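Local coordinates for SPbeta prophage-derived uncharacterized protein YopX (Bacillus subtilis, PDB 2I2L) that is of unknown function but is encoded by the SPbeta prophage and assembles as a homodimer of all-beta subunits, at residues Q12-D17 against L33-T38; L21-I24 against D30-L33; C84-K87 against V92-V95. One frame throughout, in Å; residues are numbered along the deposited sequence.

Contact 1: Q12-D17 against L33-T38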
loop_
_atom_site.group_PDB
_atom_site.type_symbol
_atom_site.label_atom_id
_atom_site.label_comp_id
_atom_site.label_asym_id
_atom_site.label_seq_id
_atom_site.Cartn_x
_atom_site.Cartn_y
_atom_site.Cartn_z
ATOM N N GLN B 12 5.208 14.232 -16.840
ATOM C CA GLN B 12 4.850 14.924 -15.608
ATOM C C GLN B 12 4.239 14.016 -14.542
ATOM O O GLN B 12 3.789 12.905 -14.834
ATOM C CB GLN B 12 3.900 16.080 -15.927
ATOM C CG GLN B 12 2.716 15.695 -16.799
ATOM C CD GLN B 12 1.828 16.884 -17.121
ATOM O OE1 GLN B 12 2.264 17.848 -17.746
ATOM N NE2 GLN B 12 0.574 16.821 -16.689
HETATM N N MSE B 13 4.238 14.497 -13.299
HETATM C CA MSE B 13 3.696 13.741 -12.171
HETATM C C MSE B 13 2.250 14.159 -11.897
HETATM O O MSE B 13 1.926 15.347 -11.921
HETATM C CB MSE B 13 4.549 13.990 -10.924
HETATM C CG MSE B 13 4.199 13.093 -9.751
HETATM SE SE MSE B 13 4.746 11.261 -10.014
HETATM C CE MSE B 13 6.509 11.357 -9.210
ATOM N N HIS B 14 1.387 13.176 -11.646
ATOM C CA HIS B 14 -0.024 13.435 -11.361
ATOM C C HIS B 14 -0.399 12.937 -9.967
ATOM O O HIS B 14 -0.152 11.777 -9.627
ATOM C CB HIS B 14 -0.919 12.729 -12.379
ATOM C CG HIS B 14 -0.711 13.181 -13.794
ATOM N ND1 HIS B 14 -1.376 14.254 -14.336
ATOM C CD2 HIS B 14 0.115 12.710 -14.762
ATOM C CE1 HIS B 14 -0.971 14.433 -15.586
ATOM N NE2 HIS B 14 -0.071 13.512 -15.864
ATOM N N TYR B 15 -0.992 13.810 -9.157
ATOM C CA TYR B 15 -1.423 13.426 -7.819
ATOM C C TYR B 15 -2.939 13.241 -7.788
ATOM O O TYR B 15 -3.679 13.961 -8.466
ATOM C CB TYR B 15 -0.968 14.456 -6.798
ATOM C CG TYR B 15 0.461 14.236 -6.363
ATOM C CD1 TYR B 15 0.811 13.120 -5.600
ATOM C CD2 TYR B 15 1.475 15.121 -6.742
ATOM C CE1 TYR B 15 2.133 12.886 -5.222
ATOM C CE2 TYR B 15 2.805 14.896 -6.371
ATOM C CZ TYR B 15 3.125 13.777 -5.613
ATOM O OH TYR B 15 4.431 13.531 -5.258
ATOM N N TRP B 16 -3.380 12.247 -7.015
ATOM C CA TRP B 16 -4.791 11.879 -6.881
ATOM C C TRP B 16 -5.753 13.041 -6.643
ATOM O O TRP B 16 -6.878 13.045 -7.152
ATOM C CB TRP B 16 -4.956 10.857 -5.753
ATOM C CG TRP B 16 -4.576 11.399 -4.414
ATOM C CD1 TRP B 16 -3.325 11.451 -3.873
ATOM C CD2 TRP B 16 -5.445 12.046 -3.478
ATOM N NE1 TRP B 16 -3.361 12.095 -2.661
ATOM C CE2 TRP B 16 -4.654 12.474 -2.393
ATOM C CE3 TRP B 16 -6.824 12.313 -3.454
ATOM C CZ2 TRP B 16 -5.190 13.157 -1.287
ATOM C CZ3 TRP B 16 -7.361 12.995 -2.352
ATOM C CH2 TRP B 16 -6.542 13.407 -1.287
ATOM N N ASP B 17 -5.312 14.025 -5.871
ATOM C CA ASP B 17 -6.157 15.166 -5.574
ATOM C C ASP B 17 -6.320 16.181 -6.719
ATOM O O ASP B 17 -7.234 17.005 -6.669
ATOM C CB ASP B 17 -5.649 15.845 -4.303
ATOM C CG ASP B 17 -4.160 16.045 -4.319
ATOM O OD1 ASP B 17 -3.690 17.036 -4.920
ATOM O OD2 ASP B 17 -3.452 15.197 -3.742
ATOM N N LEU B 33 -5.033 6.108 -15.893
ATOM C CA LEU B 33 -5.322 7.397 -15.308
ATOM C C LEU B 33 -6.260 8.151 -16.241
ATOM O O LEU B 33 -5.887 8.474 -17.363
ATOM C CB LEU B 33 -4.048 8.205 -15.114
ATOM C CG LEU B 33 -4.347 9.549 -14.456
ATOM C CD1 LEU B 33 -4.651 9.339 -12.977
ATOM C CD2 LEU B 33 -3.161 10.485 -14.629
ATOM N N LYS B 34 -7.483 8.410 -15.790
ATOM C CA LYS B 34 -8.448 9.154 -16.592
ATOM C C LYS B 34 -8.533 10.576 -16.040
ATOM O O LYS B 34 -8.054 10.849 -14.937
ATOM C CB LYS B 34 -9.840 8.513 -16.525
ATOM C CG LYS B 34 -9.924 7.070 -17.007
ATOM C CD LYS B 34 -9.495 6.930 -18.458
ATOM C CE LYS B 34 -9.941 5.594 -19.046
ATOM N NZ LYS B 34 -11.409 5.558 -19.295
ATOM N N ARG B 35 -9.137 11.474 -16.817
ATOM C CA ARG B 35 -9.315 12.867 -16.426
ATOM C C ARG B 35 -10.594 13.399 -17.070
ATOM O O ARG B 35 -10.782 13.304 -18.283
ATOM C CB ARG B 35 -8.117 13.704 -16.874
ATOM C CG ARG B 35 -8.352 15.208 -16.784
ATOM C CD ARG B 35 -7.300 16.007 -17.567
ATOM N NE ARG B 35 -6.017 16.112 -16.871
ATOM C CZ ARG B 35 -5.831 16.783 -15.733
ATOM N NH1 ARG B 35 -6.843 17.417 -15.149
ATOM N NH2 ARG B 35 -4.627 16.816 -15.170
ATOM N N LEU B 36 -11.474 13.952 -16.245
ATOM C CA LEU B 36 -12.740 14.497 -16.717
ATOM C C LEU B 36 -12.562 15.956 -17.141
ATOM O O LEU B 36 -12.214 16.817 -16.328
ATOM C CB LEU B 36 -13.789 14.375 -15.608
ATOM C CG LEU B 36 -15.253 14.516 -16.015
ATOM C CD1 LEU B 36 -15.497 15.927 -16.481
ATOM C CD2 LEU B 36 -15.596 13.521 -17.110
ATOM N N TYR B 37 -12.813 16.222 -18.421
ATOM C CA TYR B 37 -12.666 17.559 -19.002
ATOM C C TYR B 37 -13.900 18.434 -18.746
ATOM O O TYR B 37 -13.929 19.229 -17.798
ATOM C CB TYR B 37 -12.411 17.412 -20.499
ATOM C CG TYR B 37 -11.386 18.374 -21.029
ATOM C CD1 TYR B 37 -11.734 19.690 -21.346
ATOM C CD2 TYR B 37 -10.059 17.984 -21.194
ATOM C CE1 TYR B 37 -10.783 20.599 -21.822
ATOM C CE2 TYR B 37 -9.099 18.887 -21.663
ATOM C CZ TYR B 37 -9.465 20.188 -21.977
ATOM O OH TYR B 37 -8.521 21.075 -22.453
ATOM N N THR B 38 -14.901 18.311 -19.612
ATOM C CA THR B 38 -16.157 19.033 -19.434
ATOM C C THR B 38 -16.874 17.990 -18.583
ATOM O O THR B 38 -16.887 18.091 -17.357
ATOM C CB THR B 38 -16.873 19.241 -20.781
ATOM O OG1 THR B 38 -17.167 17.968 -21.375
ATOM C CG2 THR B 38 -15.980 20.050 -21.726
#
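His14 and Leu33 meet over the face of the imidazole, and this apolar touch carries most of the contact. Leu33 CD2 stands 4.0 Å from the centroid of the His14 ring, 24° off the ring normal, which makes it a CH-pi contact. The methyl lies toward the rim of the ring rather than over its middle, and its closest atom is His14 CG at 3.7 Å; it also touches His14 CB at 3.9 Å, where the side chain leaves the strand. Leu33 extends toward residues 12-17 with CG anti to its backbone N (chi1 -178°), and of its two branches CD2 is the one that lies on the ring. The two side chains run at a slant to each other.

A second, looser approach is polar in its atoms but forms no bond. Arg35 NH2 lies 4.2 Å from His14 ND1, close to the imidazole plane and at the ring edge, and His14 ND1 in turn lies obliquely to the guanidinium. The other ring nitrogen is engaged elsewhere: His14 NE2 is hydrogen-bonded to Asp9 OD1, which probably restrains the rotation of the imidazole whose face Leu33 meets. Leu21 and Val44 each touch both His14 and Arg35, giving the pair apolar neighbours.

No hydrogen bond joins the two segments, and their nearest CA atoms, those of His14 and Leu33, are 9.0 Å apart. The backbone bonds of each go instead to its own sheet, from His14 to Val7 and from Leu33 to Val44 and Val45. The arrangement is therefore that of two beta sheets facing each other through side chains: strand 13-15, at the border of a four-stranded antiparallel sheet, packs against strand 31-36, the middle strand of a three-stranded one.

Contact 2: L21-I24 against D30-L33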
loop_
_atom_site.group_PDB
_atom_site.type_symbol
_atom_site.label_atom_id
_atom_site.label_comp_id
_atom_site.label_asym_id
_atom_site.label_seq_id
_atom_site.Cartn_x
_atom_site.Cartn_y
_atom_site.Cartn_z
ATOM N N LEU B 21 -8.951 13.958 -11.910
ATOM C CA LEU B 21 -8.239 12.713 -12.154
ATOM C C LEU B 21 -8.899 11.529 -11.493
ATOM O O LEU B 21 -9.205 11.564 -10.300
ATOM C CB LEU B 21 -6.804 12.791 -11.651
ATOM C CG LEU B 21 -5.743 13.206 -12.661
ATOM C CD1 LEU B 21 -5.960 14.672 -13.028
ATOM C CD2 LEU B 21 -4.343 12.982 -12.067
ATOM N N SER B 22 -9.113 10.469 -12.260
ATOM C CA SER B 22 -9.695 9.265 -11.695
ATOM C C SER B 22 -8.843 8.078 -12.122
ATOM O O SER B 22 -8.616 7.866 -13.307
ATOM C CB SER B 22 -11.134 9.069 -12.175
ATOM O OG SER B 22 -11.170 8.514 -13.479
ATOM N N LEU B 23 -8.357 7.320 -11.146
ATOM C CA LEU B 23 -7.537 6.144 -11.399
ATOM C C LEU B 23 -8.439 4.916 -11.586
ATOM O O LEU B 23 -9.333 4.659 -10.779
ATOM C CB LEU B 23 -6.601 5.919 -10.220
ATOM C CG LEU B 23 -5.549 4.837 -10.433
ATOM C CD1 LEU B 23 -4.635 5.236 -11.591
ATOM C CD2 LEU B 23 -4.749 4.657 -9.140
ATOM N N ILE B 24 -8.204 4.154 -12.644
ATOM C CA ILE B 24 -9.032 2.983 -12.907
ATOM C C ILE B 24 -8.257 1.675 -12.903
ATOM O O ILE B 24 -7.417 1.441 -13.771
ATOM C CB ILE B 24 -9.754 3.083 -14.296
ATOM C CG1 ILE B 24 -10.264 4.511 -14.526
ATOM C CG2 ILE B 24 -10.897 2.059 -14.371
ATOM C CD1 ILE B 24 -11.158 5.055 -13.411
ATOM N N ASP B 30 -4.517 -4.197 -14.824
ATOM C CA ASP B 30 -4.046 -2.976 -15.468
ATOM C C ASP B 30 -4.709 -1.780 -14.818
ATOM O O ASP B 30 -5.745 -1.907 -14.160
ATOM C CB ASP B 30 -4.397 -2.958 -16.955
ATOM C CG ASP B 30 -3.744 -4.079 -17.724
ATOM O OD1 ASP B 30 -2.910 -4.806 -17.125
ATOM O OD2 ASP B 30 -4.069 -4.224 -18.930
ATOM N N TRP B 31 -4.106 -0.614 -15.004
ATOM C CA TRP B 31 -4.665 0.606 -14.463
ATOM C C TRP B 31 -4.649 1.664 -15.546
ATOM O O TRP B 31 -3.933 1.537 -16.539
ATOM C CB TRP B 31 -3.876 1.080 -13.242
ATOM C CG TRP B 31 -2.429 1.351 -13.493
ATOM C CD1 TRP B 31 -1.381 0.569 -13.129
ATOM C CD2 TRP B 31 -1.867 2.524 -14.090
ATOM N NE1 TRP B 31 -0.202 1.182 -13.448
ATOM C CE2 TRP B 31 -0.466 2.383 -14.037
ATOM C CE3 TRP B 31 -2.414 3.684 -14.663
ATOM C CZ2 TRP B 31 0.406 3.355 -14.529
ATOM C CZ3 TRP B 31 -1.547 4.663 -15.158
ATOM C CH2 TRP B 31 -0.147 4.491 -15.086
ATOM N N THR B 32 -5.444 2.709 -15.360
ATOM C CA THR B 32 -5.521 3.783 -16.339
ATOM C C THR B 32 -5.861 5.101 -15.679
ATOM O O THR B 32 -6.871 5.213 -14.991
ATOM C CB THR B 32 -6.613 3.511 -17.360
ATOM O OG1 THR B 32 -6.342 2.279 -18.038
ATOM C CG2 THR B 32 -6.692 4.659 -18.351
ATOM N N LEU B 33 -5.033 6.108 -15.893
ATOM C CA LEU B 33 -5.322 7.397 -15.308
ATOM C C LEU B 33 -6.260 8.151 -16.241
ATOM O O LEU B 33 -5.887 8.474 -17.363
ATOM C CB LEU B 33 -4.048 8.205 -15.114
ATOM C CG LEU B 33 -4.347 9.549 -14.456
ATOM C CD1 LEU B 33 -4.651 9.339 -12.977
ATOM C CD2 LEU B 33 -3.161 10.485 -14.629
#
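Leu21 and Leu33 slant across each other, and both methyls of Leu33 serve the contact: Leu21 CD2 sits 3.8 Å from Leu33 CD1 and 3.8 Å from Leu33 CD2, wedged against the fork of the branched end. On the same face, Leu23 passes obliquely by the indole of Trp31, with its CD1 branch 4.1 Å from Trp31 CE3 on the six-membered ring. That methyl is also 4.3 Å from Leu33 CD1, which links the leucines and the tryptophan into one apolar patch.

Ile24 and Thr32 face the other way. They form a hydrogen-bonded antiparallel pair, with Ile24 N to Thr32 O at 2.9 Å and Thr32 N to Ile24 O at 2.8 Å. Ile24 holds CG1 beside its backbone N (chi1 -41°), which keeps this carbon next to the first of these bonds, 3.5 Å from Thr32 O, while Thr32 OG1 turns to Asp46 for its hydrogen bond.

The two strand segments run antiparallel at 171°, as a beta hairpin requires. Strand 41-46 flanks strand 31-36 on its far edge, and strands 5-8 and 53-60 meet the leucine and tryptophan face. Beyond strand 21-25, Leu23 and Ile24 pair with an antiparallel strand of the second subunit, so the sheet continues across the dimer interface.

Contact 3: C84-K87 against V92-V95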
loop_
_atom_site.group_PDB
_atom_site.type_symbol
_atom_site.label_atom_id
_atom_site.label_comp_id
_atom_site.label_asym_id
_atom_site.label_seq_id
_atom_site.Cartn_x
_atom_site.Cartn_y
_atom_site.Cartn_z
ATOM N N CYS B 84 18.092 8.558 0.694
ATOM C CA CYS B 84 17.631 7.204 0.394
ATOM C C CYS B 84 16.293 7.155 -0.296
ATOM O O CYS B 84 15.424 7.983 -0.032
ATOM C CB CYS B 84 17.553 6.378 1.677
ATOM S SG CYS B 84 19.159 6.129 2.454
ATOM N N GLU B 85 16.134 6.172 -1.176
ATOM C CA GLU B 85 14.894 5.993 -1.921
ATOM C C GLU B 85 13.921 5.083 -1.183
ATOM O O GLU B 85 14.301 4.021 -0.696
ATOM C CB GLU B 85 15.191 5.413 -3.308
ATOM C CG GLU B 85 14.015 4.692 -3.968
ATOM C CD GLU B 85 14.335 4.243 -5.386
ATOM O OE1 GLU B 85 15.490 3.827 -5.628
ATOM O OE2 GLU B 85 13.432 4.296 -6.252
ATOM N N VAL B 86 12.668 5.523 -1.106
ATOM C CA VAL B 86 11.611 4.773 -0.455
ATOM C C VAL B 86 10.996 3.818 -1.472
ATOM O O VAL B 86 10.388 4.246 -2.459
ATOM C CB VAL B 86 10.517 5.721 0.074
ATOM C CG1 VAL B 86 9.390 4.925 0.698
ATOM C CG2 VAL B 86 11.118 6.685 1.077
ATOM N N LYS B 87 11.176 2.524 -1.230
ATOM C CA LYS B 87 10.644 1.488 -2.106
ATOM C C LYS B 87 9.502 0.791 -1.378
ATOM O O LYS B 87 9.569 0.556 -0.171
ATOM C CB LYS B 87 11.709 0.434 -2.431
ATOM C CG LYS B 87 13.106 0.953 -2.786
ATOM C CD LYS B 87 13.978 -0.213 -3.264
ATOM C CE LYS B 87 15.407 0.202 -3.577
ATOM N NZ LYS B 87 16.179 0.547 -2.356
ATOM N N VAL B 92 5.690 -3.406 2.854
ATOM C CA VAL B 92 6.195 -2.356 3.718
ATOM C C VAL B 92 6.986 -1.299 2.962
ATOM O O VAL B 92 7.770 -1.607 2.068
ATOM C CB VAL B 92 7.034 -2.952 4.902
ATOM C CG1 VAL B 92 7.610 -4.302 4.511
ATOM C CG2 VAL B 92 8.136 -1.989 5.312
ATOM N N PHE B 93 6.717 -0.043 3.306
ATOM C CA PHE B 93 7.399 1.102 2.720
ATOM C C PHE B 93 8.727 1.160 3.452
ATOM O O PHE B 93 8.866 1.855 4.459
ATOM C CB PHE B 93 6.604 2.385 2.976
ATOM C CG PHE B 93 5.473 2.591 2.021
ATOM C CD1 PHE B 93 5.563 3.542 1.012
ATOM C CD2 PHE B 93 4.334 1.806 2.093
ATOM C CE1 PHE B 93 4.533 3.706 0.079
ATOM C CE2 PHE B 93 3.298 1.959 1.163
ATOM C CZ PHE B 93 3.399 2.912 0.155
ATOM N N GLN B 94 9.696 0.398 2.962
ATOM C CA GLN B 94 11.010 0.359 3.576
ATOM C C GLN B 94 11.938 1.418 3.000
ATOM O O GLN B 94 11.708 1.936 1.904
ATOM C CB GLN B 94 11.618 -1.026 3.389
ATOM C CG GLN B 94 11.366 -1.620 2.015
ATOM C CD GLN B 94 11.923 -3.019 1.878
ATOM O OE1 GLN B 94 13.136 -3.220 1.902
ATOM N NE2 GLN B 94 11.036 -3.997 1.739
ATOM N N VAL B 95 12.980 1.740 3.758
ATOM C CA VAL B 95 13.975 2.728 3.355
ATOM C C VAL B 95 15.310 2.331 3.971
ATOM O O VAL B 95 15.361 1.881 5.126
ATOM C CB VAL B 95 13.603 4.142 3.843
ATOM C CG1 VAL B 95 13.523 4.170 5.367
ATOM C CG2 VAL B 95 14.628 5.142 3.343
#
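Gln94 N is shared between two carbonyls, one across the contact and one within its own strand. Toward residues 84-87 it makes a weak hydrogen bond of 3.1 Å to Lys87 O, with an angle of only 127° at the hydrogen. It also makes a weak bond of 2.9 Å to Val92 O, closing an inverse gamma turn centred on Phe93. The turn falls where the strand pairs with its neighbour, which probably accounts for the poor angle of the bond to Lys87 O.

The return bond is better aligned. Lys87 N donates to Gln94 O at 3.2 Å, and the donor sits nearly along the C=O axis, with a C=O...N angle of 166°. Lys87 and Gln94 thus form an antiparallel hydrogen-bonded pair, with both side chains on one face. Gln94 has CG between its backbone N and carbonyl carbon (chi1 41°), which sets this methylene 3.6 Å from Lys87 O. From there the extended chain carries the amide to Ser89, where NE2 donates to the backbone O.

The apolar contacts use other atoms. Val95 CG2 packs on Cys84 CB at 3.6 Å, reaching the methylene of the cysteine rather than its sulfur. Val86 sends CG1 to the edge of the Phe93 ring, near its plane, 4.1 Å from CD1; the Phe93 ring is stacked with Phe88.

Ile70, on strand 68-74, touches both Val86 and Val95, and Phe93 makes backbone hydrogen bonds to the second subunit. The whole is a beta hairpin of strands 81-89 and 92-96, with a gamma turn at Phe93 in its second strand, within a five-stranded antiparallel sheet.

Contacts 1 and 2 belong together: both use strand 31-36, share Leu33, and touch directly, with centres 9 Å apart. One is sheet-to-sheet packing without backbone bonds, the other strand pairing within a sheet, so Leu33 serves a hairpin and an interface between sheets at once. Contact 3 lies on the opposite side of the chain's centre, with its own centre about 25 Å from that of contact 1, in a separate sheet. Like contact 2 it joins a hairpin, but one cross-strand bond is weak and its second strand holds a gamma turn. All three are largely buried, with Arg35 and Lys87 toward the surface, and all reach the second subunit, contact 1 through Trp16, outside its touching residues.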